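Local coordinates for electron transfer flavoprotein, alpha subunit (Thermotoga maritima, PDB 7KOE) that probably carries electrons through bound FAD as one subunit of an electron transfer flavoprotein complex, with a Rossmann-like FAD-binding domain, at residues Y76-Y81 and G105-G110; D123-D128 and P165-E170; T205-E210 and G239-A244; K229-L234 and K318-L323. All coordinates share one frame; numbering follows the deposited sequence.

Following the chain from the N terminus, contact 1 closes a loop of 23 residues holding strand 97-100 and ties helix 78-84 to helix 103-113. Contact 2 comes next in series; it spans 36 residues and joins the ends of the neighbouring parallel strands 120-124 and 160-163 in the same N-terminal sheet, and Arg106 of contact 1 packs on Asp123 of contact 2. Contacts 3 and 4 belong to the second, FAD-binding domain, and they cross, because 229-234 falls between 205-210 and 239-244 while 318-323 follows both. Contact 3 fastens the loop 205-210 that precedes strand 214-218 to edge strand 241-244, and contact 4 joins helix 227-237 to the C-terminal helix.

Contact 1 (Y76-Y81 and G105-G110); sequences YVNYLY and GRELAG
Leu108 reaches with its methyl CD1 into the angle between two tyrosines. It lies at the edge of the Tyr76 ring, near the ring plane, with CE1 of Tyr76 3.6 Å from CD1 of Leu108. CD1 of Leu108 also meets the Tyr81 ring obliquely, 3.6 Å from CD2 of Tyr81. Leu108 gets there with CG anti to the backbone N (chi1 -161°), which carries the branch across to helix 78-84. Both helices belong to the alpha/beta domain built round the seven-stranded parallel sheet; helix 103-113 connects strand 97-100 to strand 120-124 and sets Ala109 against the sheet, while Glu107 points toward helix 78-84. Beside the leucine, the Glu107 chain runs past the Tyr76 hydroxyl, CG of Glu107 lying 3.4 Å from OH of Tyr76, and its carboxylate stands 80° from the ring plane. OE2 of Glu107 and OD1 of Asn78 are both acceptors, 2.9 Å apart; Arg176 of the partner flavoprotein chain binds both, by a salt bridge from NH2 to the glutamate and a hydrogen bond to the asparagine, which probably lets them sit so close. A glutamine at Glu107 would probably cost that arginine its charged mate and weaken this junction between subunits.

Contact 2 (D123-D128 and P165-E170); sequences DCTGLD and PGVMKE
Val167 packs closely on Thr125 with both methyls. CG2 of Val167, anti to the valine backbone N, lies 3.4 Å from the carbonyl O of Thr125. The same CG2 of Val167 is 3.7 Å from CB of Thr125, and the two side chains meet at about a right angle. CG1 of Val167 rests 3.8 Å from the carbonyl O of Cys124. OG1 of Thr125 has its partner elsewhere, in a hydrogen bond with the carbonyl O of Thr139. The segments are the chain ends leaving two adjacent parallel strands of the N-terminal sheet: 120-124 lies outermost within the chain, next to 160-163, and backbone bonds of Cys124 with Thr162 and Arg164 carry the pairing up to this point. Past that, contact is sparser. Met168, bent at chi2 (-40°), brings only its terminal methyl across, CE of Met168 standing 4.0 Å from CG of Leu127, and this pair is buried where Leu127 also touches Ala161 and Val163, and Met168 leans on Glu24 and Lys28 of helix 21-33. The closely packed pair, by contrast, is partly exposed, and toward solvent the chain goes on into Lys169, an exposed residue whose NZ turns back to the carbonyl O of Val167 in a weak hydrogen bond of 3.5 Å.

Contact 3 (T205-E210 and G239-A244); sequences TQVNLE and GGEVGA
Glu241 lays its side chain across the bend of 205-210 and touches three consecutive residues there. Nearest its backbone, CG of Glu241 meets the methyl CD1 of Leu209 at 3.7 Å; at the far end OE2 of Glu241 rests 3.5 Å from CG1 of Val207. The other carboxylate oxygen faces Asn208, OE1 of Glu241 lying 3.7 Å from the backbone N of Asn208, too long a separation to count as a hydrogen bond, and the amide and carboxylate planes are 73° apart. A bend at chi2 (69°) folds the carboxylate back along the loop. CD1 of Leu209 also spreads over the strand backbone, 3.7 Å from the carbonyl O of Val242 and 3.9 Å from CA of Gly243.

Further out, the strand 241-244 is the outer strand, within this chain, of the Rossmann-like parallel sheet, where Gly243 pairs with Val216 of strand 214-218. His258 takes the carbonyl O of Val242 through ND1 and touches both Val207 and Glu241. Asn208 is fixed by ND2 to the carbonyl O of Leu203 and by OD1 to Arg177 of the partner flavoprotein chain. With an alanine in place of Glu241, the CG contact to CD1 of Leu209 and the carboxylate lying against Val207 would go, which is likely to open a gap between the strand and the bend. As Glu241 makes no hydrogen bond to the loop, the strand and the bend meet here by van der Waals contact, while Asn208 supplies polar anchors, one of them to the partner chain.

Contact 4 (K229-L234 and K318-L323); sequences KKLKEL and KVVPAL
In the Rossmann-like FAD-binding domain, helix 227-237 lies beside the start of the C-terminal helix 321-331, and the two meet through Val320, just before the latter, Pro321 and Leu323 on one side and Lys230, Leu231 and Leu234 on the other. Val320 points CG1, anti to the backbone N (chi1 176°), into helix 227-237. There CG1 of Val320 lies 3.7 Å from the carbonyl O of Lys230. CG1 of Val320 is also 3.7 Å from CD2 of Leu231 and 3.8 Å from CD2 of Leu234, so one methyl meets three residues on one face of the helix. CD2 of Leu234 also touches CD2 of Leu323 at 3.8 Å, extending the apolar seam toward the C-terminal helix.

Helix 227-237 is the connection of a beta-alpha-beta crossover between strands 214-218 and 241-244, and helix 321-331 follows the last strand, 310-312. Beneath the seam lies the sheet itself: Leu231 and Val320 both reach Cys275, Val320 also touches Ile296, and Leu323 rests on Phe273. Toward the surface, the aliphatic part of Lys230 crosses the proline ring at a slant, with CD of Lys230 3.7 Å from CG of Pro321. The Lys230 chain then bends at chi4 (55°), and NZ of Lys230 is hydrogen-bonded to the carbonyl O of Glu226, just before its helix. On the side of the C-terminal helix turned to the partner flavoprotein chain, Leu323 packs on Leu270 of that chain.

Contact 1 (Y76-Y81 and G105-G110)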
# COMPACT_ATOMS: atom_id res chain seq x y z
N TYR B 76 5.98 -9.77 62.10
CA TYR B 76 5.67 -8.89 60.98
C TYR B 76 4.33 -8.22 61.22
O TYR B 76 3.28 -8.87 61.17
CB TYR B 76 5.65 -9.66 59.66
CG TYR B 76 5.16 -8.79 58.53
CD1 TYR B 76 5.93 -7.73 58.07
CD2 TYR B 76 3.93 -9.03 57.92
CE1 TYR B 76 5.48 -6.93 57.04
CE2 TYR B 76 3.48 -8.22 56.89
CZ TYR B 76 4.26 -7.18 56.46
OH TYR B 76 3.83 -6.38 55.44
N VAL B 77 4.37 -6.92 61.48
CA VAL B 77 3.19 -6.07 61.47
C VAL B 77 3.52 -4.91 60.55
O VAL B 77 4.43 -4.12 60.84
CB VAL B 77 2.79 -5.58 62.86
CG1 VAL B 77 1.72 -4.50 62.75
CG2 VAL B 77 2.27 -6.73 63.70
N ASN B 78 2.81 -4.81 59.43
CA ASN B 78 3.06 -3.77 58.44
C ASN B 78 2.73 -2.38 58.97
O ASN B 78 3.24 -1.39 58.44
CB ASN B 78 2.24 -4.04 57.19
CG ASN B 78 0.77 -4.27 57.51
OD1 ASN B 78 0.37 -5.39 57.83
ND2 ASN B 78 -0.02 -3.22 57.44
N TYR B 79 1.86 -2.29 59.98
CA TYR B 79 1.58 -1.02 60.62
C TYR B 79 2.80 -0.50 61.37
O TYR B 79 3.06 0.71 61.40
CB TYR B 79 0.39 -1.19 61.56
CG TYR B 79 0.12 -0.02 62.46
CD1 TYR B 79 -0.08 1.25 61.94
CD2 TYR B 79 0.04 -0.20 63.83
CE1 TYR B 79 -0.33 2.33 62.78
CE2 TYR B 79 -0.21 0.87 64.67
CZ TYR B 79 -0.40 2.13 64.14
OH TYR B 79 -0.65 3.20 64.96
N LEU B 80 3.58 -1.40 61.97
CA LEU B 80 4.76 -1.00 62.72
C LEU B 80 5.98 -0.82 61.83
O LEU B 80 6.81 0.06 62.10
CB LEU B 80 5.06 -2.03 63.81
CG LEU B 80 3.96 -2.24 64.84
CD1 LEU B 80 4.29 -3.42 65.73
CD2 LEU B 80 3.77 -0.98 65.66
N TYR B 81 6.11 -1.64 60.79
CA TYR B 81 7.25 -1.53 59.88
C TYR B 81 7.20 -0.23 59.09
O TYR B 81 8.23 0.39 58.85
CB TYR B 81 7.27 -2.71 58.92
CG TYR B 81 8.04 -3.92 59.40
CD1 TYR B 81 7.60 -4.65 60.49
CD2 TYR B 81 9.18 -4.34 58.74
CE1 TYR B 81 8.29 -5.76 60.92
CE2 TYR B 81 9.87 -5.45 59.15
CZ TYR B 81 9.43 -6.16 60.24
OH TYR B 81 10.12 -7.27 60.66
N GLY B 105 6.45 -8.41 51.62
CA GLY B 105 7.21 -7.38 50.94
C GLY B 105 6.38 -6.51 50.02
O GLY B 105 6.56 -5.29 49.98
N ARG B 106 5.46 -7.12 49.27
CA ARG B 106 4.57 -6.35 48.40
C ARG B 106 3.57 -5.54 49.20
O ARG B 106 3.17 -4.45 48.78
CB ARG B 106 3.84 -7.28 47.44
CG ARG B 106 4.75 -8.11 46.56
CD ARG B 106 3.96 -8.87 45.52
NE ARG B 106 3.33 -7.97 44.56
CZ ARG B 106 3.09 -8.28 43.30
NH1 ARG B 106 3.44 -9.47 42.83
NH2 ARG B 106 2.51 -7.41 42.49
N GLU B 107 3.14 -6.06 50.35
CA GLU B 107 2.20 -5.32 51.19
C GLU B 107 2.89 -4.16 51.89
O GLU B 107 2.31 -3.08 52.02
CB GLU B 107 1.56 -6.29 52.19
CG GLU B 107 1.16 -5.69 53.52
CD GLU B 107 0.39 -6.66 54.38
OE1 GLU B 107 0.61 -7.88 54.23
OE2 GLU B 107 -0.43 -6.21 55.20
N LEU B 108 4.14 -4.36 52.30
CA LEU B 108 4.88 -3.31 53.00
C LEU B 108 5.27 -2.17 52.07
O LEU B 108 5.21 -1.00 52.46
CB LEU B 108 6.13 -3.90 53.64
CG LEU B 108 6.89 -3.21 54.76
CD1 LEU B 108 7.50 -4.30 55.59
CD2 LEU B 108 7.99 -2.33 54.22
N ALA B 109 5.70 -2.51 50.85
CA ALA B 109 6.18 -1.49 49.92
C ALA B 109 5.06 -0.57 49.46
O ALA B 109 5.30 0.61 49.20
CB ALA B 109 6.84 -2.16 48.72
N GLY B 110 3.84 -1.10 49.36
CA GLY B 110 2.71 -0.25 49.02
C GLY B 110 2.37 0.75 50.10
O GLY B 110 1.96 1.87 49.79

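Contact 2 (D123-D128 and P165-E170)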
# COMPACT_ATOMS: atom_id res chain seq x y z
N ASP B 123 7.11 -6.62 41.89
CA ASP B 123 7.49 -7.90 41.30
C ASP B 123 8.37 -7.72 40.06
O ASP B 123 8.13 -8.30 39.00
CB ASP B 123 6.26 -8.75 40.97
CG ASP B 123 6.56 -10.24 40.93
OD1 ASP B 123 6.70 -10.84 42.01
OD2 ASP B 123 6.65 -10.80 39.82
N CYS B 124 9.40 -6.89 40.20
CA CYS B 124 10.30 -6.61 39.09
C CYS B 124 11.19 -7.81 38.81
O CYS B 124 11.47 -8.63 39.68
CB CYS B 124 11.15 -5.39 39.38
SG CYS B 124 10.21 -3.92 39.78
N THR B 125 11.64 -7.90 37.56
CA THR B 125 12.53 -8.97 37.12
C THR B 125 13.72 -8.47 36.33
O THR B 125 14.57 -9.28 35.95
CB THR B 125 11.77 -9.99 36.26
OG1 THR B 125 10.99 -9.30 35.28
CG2 THR B 125 10.85 -10.86 37.11
N GLY B 126 13.81 -7.17 36.06
CA GLY B 126 14.77 -6.67 35.10
C GLY B 126 15.49 -5.39 35.48
O GLY B 126 15.66 -4.52 34.63
N LEU B 127 15.84 -5.25 36.77
CA LEU B 127 16.51 -4.05 37.27
C LEU B 127 17.82 -3.80 36.55
O LEU B 127 18.65 -4.70 36.39
CB LEU B 127 16.77 -4.19 38.76
CG LEU B 127 15.59 -4.28 39.72
CD1 LEU B 127 16.11 -4.26 41.13
CD2 LEU B 127 14.64 -3.13 39.48
N ASP B 128 18.00 -2.56 36.10
CA ASP B 128 19.19 -2.14 35.36
C ASP B 128 19.27 -0.63 35.43
O ASP B 128 18.26 0.06 35.56
CB ASP B 128 19.14 -2.61 33.91
CG ASP B 128 20.51 -3.02 33.38
OD1 ASP B 128 21.49 -2.90 34.14
OD2 ASP B 128 20.59 -3.45 32.22
N PRO B 165 11.22 -12.73 43.99
CA PRO B 165 12.24 -13.63 44.57
C PRO B 165 12.63 -14.73 43.60
O PRO B 165 11.80 -15.53 43.17
CB PRO B 165 11.54 -14.20 45.81
CG PRO B 165 10.41 -13.26 46.08
CD PRO B 165 9.96 -12.80 44.74
N GLY B 166 13.91 -14.76 43.24
CA GLY B 166 14.48 -15.80 42.41
C GLY B 166 15.04 -15.33 41.09
O GLY B 166 15.80 -16.07 40.45
N VAL B 167 14.69 -14.12 40.64
CA VAL B 167 15.18 -13.66 39.34
C VAL B 167 16.60 -13.11 39.44
O VAL B 167 17.33 -13.12 38.44
CB VAL B 167 14.17 -12.64 38.76
CG1 VAL B 167 14.20 -11.32 39.52
CG2 VAL B 167 14.39 -12.44 37.27
N MET B 168 17.03 -12.68 40.62
CA MET B 168 18.40 -12.24 40.82
C MET B 168 19.26 -13.41 41.29
O MET B 168 18.76 -14.50 41.56
CB MET B 168 18.44 -11.08 41.81
CG MET B 168 17.54 -9.93 41.41
SD MET B 168 17.61 -9.62 39.64
CE MET B 168 16.58 -8.17 39.50
N LYS B 169 20.57 -13.18 41.34
CA LYS B 169 21.51 -14.23 41.69
C LYS B 169 22.31 -13.83 42.92
O LYS B 169 22.64 -12.66 43.11
CB LYS B 169 22.47 -14.56 40.52
CG LYS B 169 21.93 -15.61 39.53
CD LYS B 169 20.85 -15.06 38.61
CE LYS B 169 20.34 -16.11 37.64
NZ LYS B 169 19.17 -15.63 36.87
N GLU B 170 22.59 -14.82 43.76
CA GLU B 170 23.26 -14.60 45.03
C GLU B 170 24.76 -14.39 44.84
O GLU B 170 25.38 -14.92 43.92
CB GLU B 170 23.05 -15.79 45.97
CG GLU B 170 21.92 -15.62 46.96
CD GLU B 170 21.65 -16.90 47.72
OE1 GLU B 170 22.25 -17.94 47.37
OE2 GLU B 170 20.84 -16.88 48.67

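Contact 3 (T205-E210 and G239-A244)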
# COMPACT_ATOMS: atom_id res chain seq x y z
N THR B 205 -2.29 -26.39 55.09
CA THR B 205 -3.66 -26.67 55.51
C THR B 205 -4.67 -26.42 54.41
O THR B 205 -5.82 -26.87 54.53
CB THR B 205 -4.02 -25.84 56.73
OG1 THR B 205 -3.93 -24.45 56.41
CG2 THR B 205 -3.09 -26.15 57.89
N GLN B 206 -4.29 -25.70 53.35
CA GLN B 206 -5.17 -25.46 52.22
C GLN B 206 -4.45 -25.79 50.92
O GLN B 206 -3.37 -26.38 50.93
CB GLN B 206 -5.65 -24.01 52.20
CG GLN B 206 -6.56 -23.64 53.35
CD GLN B 206 -6.87 -22.16 53.38
OE1 GLN B 206 -7.22 -21.56 52.36
NE2 GLN B 206 -6.74 -21.55 54.56
N VAL B 207 -5.04 -25.41 49.79
CA VAL B 207 -4.42 -25.57 48.48
C VAL B 207 -3.83 -24.22 48.10
O VAL B 207 -4.55 -23.23 48.00
CB VAL B 207 -5.44 -26.03 47.43
CG1 VAL B 207 -4.78 -26.15 46.07
CG2 VAL B 207 -6.08 -27.34 47.85
N ASN B 208 -2.52 -24.18 47.89
CA ASN B 208 -1.88 -22.90 47.57
C ASN B 208 -1.86 -22.66 46.07
O ASN B 208 -2.55 -21.77 45.57
CB ASN B 208 -0.46 -22.87 48.15
CG ASN B 208 -0.42 -23.30 49.59
OD1 ASN B 208 -1.19 -22.81 50.41
ND2 ASN B 208 0.48 -24.22 49.91
N LEU B 209 -1.09 -23.46 45.33
CA LEU B 209 -1.02 -23.52 43.87
C LEU B 209 -0.66 -22.19 43.19
O LEU B 209 -0.71 -22.10 41.97
CB LEU B 209 -2.31 -24.08 43.28
CG LEU B 209 -2.18 -25.02 42.08
CD1 LEU B 209 -1.32 -26.21 42.41
CD2 LEU B 209 -3.55 -25.46 41.65
N GLU B 210 -0.30 -21.15 43.93
CA GLU B 210 0.39 -20.00 43.36
C GLU B 210 1.62 -19.61 44.15
O GLU B 210 2.52 -18.97 43.59
CB GLU B 210 -0.51 -18.76 43.27
CG GLU B 210 -1.69 -18.84 42.33
CD GLU B 210 -2.98 -19.17 43.04
OE1 GLU B 210 -2.97 -19.26 44.28
OE2 GLU B 210 -4.01 -19.33 42.36
N GLY B 239 8.24 -30.13 49.08
CA GLY B 239 7.65 -29.03 49.81
C GLY B 239 6.70 -28.21 48.97
O GLY B 239 6.63 -26.99 49.14
N GLY B 240 5.96 -28.85 48.07
CA GLY B 240 5.12 -28.14 47.14
C GLY B 240 3.74 -28.75 47.02
O GLY B 240 3.43 -29.77 47.63
N GLU B 241 2.91 -28.10 46.20
CA GLU B 241 1.51 -28.44 46.02
C GLU B 241 1.35 -29.32 44.78
O GLU B 241 2.14 -29.26 43.84
CB GLU B 241 0.69 -27.15 45.91
CG GLU B 241 -0.82 -27.30 45.93
CD GLU B 241 -1.35 -27.73 47.29
OE1 GLU B 241 -0.70 -27.43 48.31
OE2 GLU B 241 -2.42 -28.37 47.33
N VAL B 242 0.33 -30.16 44.80
CA VAL B 242 0.01 -31.03 43.67
C VAL B 242 -1.04 -30.31 42.83
O VAL B 242 -2.02 -29.76 43.33
CB VAL B 242 -0.44 -32.43 44.12
CG1 VAL B 242 -1.60 -32.38 45.12
CG2 VAL B 242 -0.81 -33.29 42.92
N GLY B 243 -0.78 -30.23 41.52
CA GLY B 243 -1.73 -29.62 40.61
C GLY B 243 -2.48 -30.65 39.79
O GLY B 243 -2.36 -31.85 39.99
N ALA B 244 -3.27 -30.15 38.84
CA ALA B 244 -4.04 -31.02 37.96
C ALA B 244 -4.28 -30.32 36.63
O ALA B 244 -3.97 -29.14 36.45
CB ALA B 244 -5.38 -31.42 38.58

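Contact 4 (K229-L234 and K318-L323)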
# COMPACT_ATOMS: atom_id res chain seq x y z
N LYS B 229 -1.77 -40.13 44.25
CA LYS B 229 -1.02 -40.33 45.49
C LYS B 229 0.47 -40.45 45.20
O LYS B 229 1.29 -40.05 46.03
CB LYS B 229 -1.53 -41.57 46.22
CG LYS B 229 -2.85 -41.36 46.93
CD LYS B 229 -3.32 -42.64 47.60
CE LYS B 229 -3.75 -43.67 46.57
NZ LYS B 229 -5.01 -43.28 45.88
N LYS B 230 0.83 -40.99 44.03
CA LYS B 230 2.22 -41.00 43.61
C LYS B 230 2.71 -39.59 43.29
O LYS B 230 3.90 -39.30 43.46
CB LYS B 230 2.40 -41.91 42.40
CG LYS B 230 1.78 -43.28 42.57
CD LYS B 230 1.62 -43.99 41.24
CE LYS B 230 1.06 -45.39 41.42
NZ LYS B 230 -0.23 -45.37 42.17
N LEU B 231 1.83 -38.71 42.81
CA LEU B 231 2.21 -37.33 42.59
C LEU B 231 2.27 -36.54 43.88
O LEU B 231 3.02 -35.56 43.97
CB LEU B 231 1.24 -36.65 41.63
CG LEU B 231 1.22 -37.01 40.14
CD1 LEU B 231 0.63 -35.88 39.35
CD2 LEU B 231 2.60 -37.31 39.63
N LYS B 232 1.49 -36.93 44.89
CA LYS B 232 1.55 -36.25 46.18
C LYS B 232 2.73 -36.72 47.02
O LYS B 232 3.14 -35.99 47.93
CB LYS B 232 0.25 -36.47 46.95
CG LYS B 232 -0.09 -35.33 47.90
CD LYS B 232 -1.28 -35.68 48.77
CE LYS B 232 -1.83 -34.45 49.45
NZ LYS B 232 -0.78 -33.72 50.20
N GLU B 233 3.26 -37.91 46.75
CA GLU B 233 4.51 -38.32 47.38
C GLU B 233 5.67 -37.44 46.93
O GLU B 233 6.56 -37.15 47.73
CB GLU B 233 4.81 -39.79 47.04
CG GLU B 233 4.00 -40.79 47.84
CD GLU B 233 3.96 -42.15 47.19
OE1 GLU B 233 3.03 -42.93 47.50
OE2 GLU B 233 4.84 -42.45 46.36
N LEU B 234 5.65 -37.01 45.68
CA LEU B 234 6.64 -36.06 45.17
C LEU B 234 6.32 -34.62 45.55
O LEU B 234 7.21 -33.78 45.52
CB LEU B 234 6.73 -36.19 43.65
CG LEU B 234 7.98 -35.69 42.93
CD1 LEU B 234 9.22 -36.10 43.69
CD2 LEU B 234 8.01 -36.23 41.52
N LYS B 318 5.85 -45.63 36.57
CA LYS B 318 7.14 -46.29 36.62
C LYS B 318 8.30 -45.31 36.65
O LYS B 318 9.46 -45.74 36.64
CB LYS B 318 7.30 -47.24 35.43
CG LYS B 318 6.27 -48.36 35.39
CD LYS B 318 6.73 -49.49 34.50
CE LYS B 318 6.59 -49.13 33.03
NZ LYS B 318 5.22 -49.38 32.51
N VAL B 319 8.04 -44.00 36.68
CA VAL B 319 9.07 -42.97 36.73
C VAL B 319 8.91 -42.08 37.95
O VAL B 319 9.86 -41.87 38.71
CB VAL B 319 9.11 -42.14 35.43
CG1 VAL B 319 9.85 -40.82 35.63
CG2 VAL B 319 9.76 -42.93 34.31
N VAL B 320 7.71 -41.55 38.17
CA VAL B 320 7.44 -40.66 39.30
C VAL B 320 7.53 -41.38 40.65
O VAL B 320 8.16 -40.83 41.56
CB VAL B 320 6.09 -39.94 39.11
CG1 VAL B 320 5.75 -39.09 40.32
CG2 VAL B 320 6.13 -39.09 37.87
N PRO B 321 6.99 -42.60 40.86
CA PRO B 321 7.35 -43.30 42.10
C PRO B 321 8.80 -43.77 42.12
O PRO B 321 9.36 -43.97 43.20
CB PRO B 321 6.37 -44.48 42.16
CG PRO B 321 5.30 -44.13 41.24
CD PRO B 321 5.96 -43.38 40.15
N ALA B 322 9.41 -43.95 40.95
CA ALA B 322 10.83 -44.27 40.85
C ALA B 322 11.72 -43.04 40.93
O ALA B 322 12.95 -43.19 40.94
CB ALA B 322 11.10 -45.02 39.54
N LEU B 323 11.15 -41.84 40.95
CA LEU B 323 11.90 -40.61 41.20
C LEU B 323 11.80 -40.17 42.64
O LEU B 323 12.79 -39.68 43.21
CB LEU B 323 11.39 -39.48 40.29
CG LEU B 323 11.99 -38.09 40.46
CD1 LEU B 323 13.45 -38.09 40.05
CD2 LEU B 323 11.21 -37.07 39.66